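Sporozoite surface protein 2 (Plasmodium vivax, PDB 4HQO) probably serves as a surface adhesion receptor for gliding motility of malaria sporozoites, with a metal-binding von Willebrand A domain and a thrombospondin type 1 domain in this fragment. Local coordinates at residues D6-E17 against K205-C216. The protein carries 4 engineered substitutions. Residues are numbered along the deposited sequence; the frame is centred on the assembly and turned at random.
Sequences DEVKYSEEVCNE and KVCTEVERVANC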
loop_
_atom_site.group_PDB
_atom_site.type_symbol
_atom_site.label_atom_id
_atom_site.label_comp_id
_atom_site.label_asym_id
_atom_site.label_seq_id
_atom_site.Cartn_x
_atom_site.Cartn_y
_atom_site.Cartn_z
ATOM N N ASP A 6 -5.313 32.850 -5.574
ATOM C CA ASP A 6 -4.012 32.452 -6.097
ATOM C C ASP A 6 -3.515 31.184 -5.413
ATOM O O ASP A 6 -4.272 30.508 -4.718
ATOM C CB ASP A 6 -2.991 33.585 -5.939
ATOM C CG ASP A 6 -2.830 34.034 -4.499
ATOM O OD1 ASP A 6 -3.770 33.833 -3.701
ATOM O OD2 ASP A 6 -1.765 34.595 -4.165
ATOM N N GLU A 7 -2.240 30.865 -5.609
ATOM C CA GLU A 7 -1.684 29.620 -5.092
ATOM C C GLU A 7 -0.312 29.805 -4.448
ATOM O O GLU A 7 0.378 30.796 -4.698
ATOM C CB GLU A 7 -1.601 28.577 -6.209
ATOM C CG GLU A 7 -0.733 28.999 -7.385
ATOM C CD GLU A 7 -0.731 27.983 -8.512
ATOM O OE1 GLU A 7 -1.540 27.032 -8.460
ATOM O OE2 GLU A 7 0.080 28.137 -9.449
ATOM N N VAL A 8 0.072 28.839 -3.617
ATOM C CA VAL A 8 1.384 28.847 -2.977
ATOM C C VAL A 8 2.215 27.637 -3.417
ATOM O O VAL A 8 1.689 26.535 -3.602
ATOM C CB VAL A 8 1.273 28.914 -1.430
ATOM C CG1 VAL A 8 0.657 27.641 -0.869
ATOM C CG2 VAL A 8 2.633 29.180 -0.800
ATOM N N LYS A 9 3.512 27.859 -3.607
ATOM C CA LYS A 9 4.420 26.811 -4.055
ATOM C C LYS A 9 5.445 26.491 -2.976
ATOM O O LYS A 9 5.969 27.394 -2.317
ATOM C CB LYS A 9 5.138 27.237 -5.340
ATOM C CG LYS A 9 4.214 27.516 -6.519
ATOM C CD LYS A 9 4.981 28.115 -7.689
ATOM C CE LYS A 9 4.049 28.506 -8.830
ATOM N NZ LYS A 9 4.748 29.318 -9.868
ATOM N N TYR A 10 5.737 25.205 -2.807
ATOM C CA TYR A 10 6.711 24.774 -1.812
ATOM C C TYR A 10 7.391 23.463 -2.201
ATOM O O TYR A 10 6.866 22.685 -3.001
ATOM C CB TYR A 10 6.058 24.648 -0.428
ATOM C CG TYR A 10 4.889 23.690 -0.375
ATOM C CD1 TYR A 10 3.622 24.086 -0.787
ATOM C CD2 TYR A 10 5.050 22.390 0.095
ATOM C CE1 TYR A 10 2.547 23.211 -0.742
ATOM C CE2 TYR A 10 3.979 21.507 0.145
ATOM C CZ TYR A 10 2.731 21.925 -0.276
ATOM O OH TYR A 10 1.662 21.061 -0.229
ATOM N N SER A 11 8.563 23.227 -1.625
ATOM C CA SER A 11 9.318 22.009 -1.882
ATOM C C SER A 11 9.015 20.923 -0.846
ATOM O O SER A 11 8.789 21.216 0.330
ATOM C CB SER A 11 10.816 22.320 -1.887
ATOM O OG SER A 11 11.580 21.137 -2.023
ATOM N N GLU A 12 9.003 19.669 -1.290
ATOM C CA GLU A 12 8.884 18.543 -0.375
ATOM C C GLU A 12 9.466 17.272 -0.978
ATOM O O GLU A 12 9.475 17.084 -2.195
ATOM C CB GLU A 12 7.432 18.322 0.072
ATOM C CG GLU A 12 6.599 17.438 -0.839
ATOM C CD GLU A 12 5.204 17.200 -0.294
ATOM O OE1 GLU A 12 4.844 17.841 0.716
ATOM O OE2 GLU A 12 4.467 16.374 -0.874
ATOM N N GLU A 13 9.959 16.404 -0.108
ATOM C CA GLU A 13 10.555 15.151 -0.531
ATOM C C GLU A 13 9.483 14.068 -0.566
ATOM O O GLU A 13 8.713 13.913 0.379
ATOM C CB GLU A 13 11.690 14.775 0.422
ATOM C CG GLU A 13 12.465 13.532 0.040
ATOM C CD GLU A 13 13.627 13.273 0.980
ATOM O OE1 GLU A 13 14.359 14.239 1.299
ATOM O OE2 GLU A 13 13.799 12.110 1.409
ATOM N N VAL A 14 9.427 13.331 -1.669
ATOM C CA VAL A 14 8.405 12.315 -1.857
ATOM C C VAL A 14 9.043 10.953 -2.083
ATOM O O VAL A 14 9.787 10.757 -3.044
ATOM C CB VAL A 14 7.488 12.657 -3.053
ATOM C CG1 VAL A 14 6.530 11.507 -3.343
ATOM C CG2 VAL A 14 6.720 13.934 -2.776
ATOM N N CYS A 15 8.758 10.018 -1.184
ATOM C CA CYS A 15 9.253 8.658 -1.314
ATOM C C CYS A 15 8.080 7.699 -1.418
ATOM O O CYS A 15 6.925 8.071 -1.188
ATOM C CB CYS A 15 10.128 8.267 -0.114
ATOM S SG CYS A 15 11.558 9.336 0.212
ATOM N N ASN A 16 8.387 6.459 -1.763
ATOM C CA ASN A 16 7.386 5.417 -1.849
ATOM C C ASN A 16 7.598 4.422 -0.717
ATOM O O ASN A 16 7.620 3.213 -0.933
ATOM C CB ASN A 16 7.497 4.714 -3.199
ATOM C CG ASN A 16 8.859 4.082 -3.412
ATOM O OD1 ASN A 16 9.825 4.397 -2.704
ATOM N ND2 ASN A 16 8.947 3.185 -4.387
ATOM N N GLU A 17 7.774 4.939 0.496
ATOM C CA GLU A 17 8.130 4.090 1.625
ATOM C C GLU A 17 6.941 3.278 2.150
ATOM O O GLU A 17 7.121 2.229 2.765
ATOM C CB GLU A 17 8.775 4.914 2.750
ATOM C CG GLU A 17 7.804 5.741 3.580
ATOM C CD GLU A 17 7.368 7.028 2.891
ATOM O OE1 GLU A 17 7.826 7.297 1.762
ATOM O OE2 GLU A 17 6.560 7.775 3.485
ATOM N N LYS A 205 12.960 1.416 -2.367
ATOM C CA LYS A 205 12.631 2.779 -1.985
ATOM C C LYS A 205 13.167 3.747 -3.016
ATOM O O LYS A 205 14.299 3.607 -3.478
ATOM C CB LYS A 205 13.199 3.110 -0.603
ATOM C CG LYS A 205 12.531 4.302 0.053
ATOM C CD LYS A 205 13.136 4.616 1.407
ATOM C CE LYS A 205 12.394 5.768 2.065
ATOM N NZ LYS A 205 13.022 6.201 3.343
ATOM N N VAL A 206 12.341 4.719 -3.391
ATOM C CA VAL A 206 12.745 5.759 -4.341
ATOM C C VAL A 206 12.346 7.129 -3.806
ATOM O O VAL A 206 11.165 7.406 -3.622
ATOM C CB VAL A 206 12.080 5.562 -5.720
ATOM C CG1 VAL A 206 12.480 6.684 -6.671
ATOM C CG2 VAL A 206 12.434 4.199 -6.309
ATOM N N CYS A 207 13.337 7.974 -3.535
ATOM C CA CYS A 207 13.081 9.327 -3.046
ATOM C C CYS A 207 13.415 10.363 -4.107
ATOM O O CYS A 207 14.494 10.334 -4.693
ATOM C CB CYS A 207 13.895 9.615 -1.780
ATOM S SG CYS A 207 13.399 8.632 -0.342
ATOM N N THR A 208 12.482 11.273 -4.358
ATOM C CA THR A 208 12.755 12.397 -5.245
ATOM C C THR A 208 12.322 13.706 -4.610
ATOM O O THR A 208 11.535 13.722 -3.667
ATOM C CB THR A 208 12.083 12.251 -6.631
ATOM O OG1 THR A 208 10.662 12.214 -6.476
ATOM C CG2 THR A 208 12.545 10.978 -7.338
ATOM N N GLU A 209 12.850 14.805 -5.128
ATOM C CA GLU A 209 12.485 16.123 -4.642
ATOM C C GLU A 209 11.547 16.785 -5.647
ATOM O O GLU A 209 11.919 17.002 -6.800
ATOM C CB GLU A 209 13.740 16.969 -4.452
ATOM C CG GLU A 209 13.547 18.184 -3.581
ATOM C CD GLU A 209 14.836 18.956 -3.393
ATOM O OE1 GLU A 209 15.730 18.840 -4.259
ATOM O OE2 GLU A 209 14.958 19.671 -2.378
ATOM N N VAL A 210 10.329 17.094 -5.211
ATOM C CA VAL A 210 9.328 17.695 -6.085
ATOM C C VAL A 210 8.858 19.049 -5.563
ATOM O O VAL A 210 9.102 19.404 -4.411
ATOM C CB VAL A 210 8.097 16.791 -6.245
ATOM C CG1 VAL A 210 8.516 15.365 -6.575
ATOM C CG2 VAL A 210 7.263 16.818 -4.979
ATOM N N GLU A 211 8.181 19.803 -6.423
ATOM C CA GLU A 211 7.577 21.071 -6.032
ATOM C C GLU A 211 6.061 20.914 -5.945
ATOM O O GLU A 211 5.437 20.351 -6.843
ATOM C CB GLU A 211 7.940 22.178 -7.021
ATOM C CG GLU A 211 7.311 23.517 -6.682
ATOM C CD GLU A 211 7.816 24.646 -7.559
ATOM O OE1 GLU A 211 8.932 25.151 -7.302
ATOM O OE2 GLU A 211 7.091 25.034 -8.499
ATOM N N ARG A 212 5.477 21.403 -4.856
ATOM C CA ARG A 212 4.044 21.252 -4.633
ATOM C C ARG A 212 3.290 22.581 -4.651
ATOM O O ARG A 212 3.844 23.637 -4.341
ATOM C CB ARG A 212 3.783 20.493 -3.336
ATOM C CG ARG A 212 4.060 19.008 -3.450
ATOM C CD ARG A 212 3.073 18.360 -4.406
ATOM N NE ARG A 212 3.470 17.010 -4.800
ATOM C CZ ARG A 212 3.982 16.697 -5.987
ATOM N NH1 ARG A 212 4.164 17.640 -6.908
ATOM N NH2 ARG A 212 4.312 15.438 -6.256
ATOM N N VAL A 213 2.017 22.503 -5.022
ATOM C CA VAL A 213 1.176 23.678 -5.199
ATOM C C VAL A 213 -0.116 23.522 -4.401
ATOM O O VAL A 213 -0.684 22.431 -4.330
ATOM C CB VAL A 213 0.871 23.917 -6.706
ATOM C CG1 VAL A 213 -0.542 24.446 -6.920
ATOM C CG2 VAL A 213 1.908 24.853 -7.329
ATOM N N ALA A 214 -0.559 24.611 -3.778
ATOM C CA ALA A 214 -1.820 24.613 -3.046
ATOM C C ALA A 214 -2.591 25.908 -3.292
ATOM O O ALA A 214 -2.002 26.984 -3.385
ATOM C CB ALA A 214 -1.574 24.413 -1.559
ATOM N N ASN A 215 -3.911 25.792 -3.404
ATOM C CA ASN A 215 -4.771 26.951 -3.613
ATOM C C ASN A 215 -5.060 27.652 -2.288
ATOM O O ASN A 215 -5.595 27.044 -1.361
ATOM C CB ASN A 215 -6.081 26.525 -4.285
ATOM C CG ASN A 215 -6.761 27.664 -5.029
ATOM O OD1 ASN A 215 -6.468 28.839 -4.803
ATOM N ND2 ASN A 215 -7.677 27.316 -5.924
ATOM N N CYS A 216 -4.699 28.929 -2.200
ATOM C CA CYS A 216 -4.862 29.687 -0.963
ATOM C C CYS A 216 -6.252 30.301 -0.811
ATOM O O CYS A 216 -6.624 30.750 0.273
ATOM C CB CYS A 216 -3.791 30.773 -0.855
ATOM S SG CYS A 216 -2.132 30.132 -0.578
HETATM O O HOH W 1 7.257 27.329 -10.203
HETATM O O HOH W 2 12.576 19.251 -0.120
HETATM O O HOH W 3 3.563 14.724 -3.469
HETATM O O HOH W 4 9.341 10.059 -6.103
#
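E7 to V14 pair antiparallel with T208 to N215 in a two-stranded ribbon, V8, Y10, E12 and V14 each exchanging two backbone hydrogen bonds with A214, R212, V210 and T208. On the face of Y10 and R212, CB of R212 lies over one face of the Y10 ring, 3.8 Å from its centroid. CG of Y10 sits between its backbone N and carbonyl carbon (chi1 58°), which turns the ring across the ribbon, toward the partner strand. The R212 chain bends at chi2, and CG2 of V210 covers one face of the guanidinium. CG2 of V14 touches CG2 of V210 at 3.7 Å, the side chains crossing at about a right angle. E12 and R212 do not form a salt bridge; a water links E12 OE2 to R212 NE, 2.6 Å from NE in the guanidinium plane. On the other face, CG of K9 runs beside CG2 of V213 at 3.6 Å, and a water joins K9 NZ to E211 OE2. The C15–C207 disulfide (SG to SG 2.0 Å) ties the segments together at the VWA end. Beyond it, V206 N donates to N16 OD1 at 2.6 Å, tilted from the amide plane. Consistent with this protein's extensible beta-ribbon, the pair leads from strand 19-26 and helix 192-203 of the VWA domain to the TSR domain, where C216 is disulfide-bonded to C245 and V8 packs on the loop at K244.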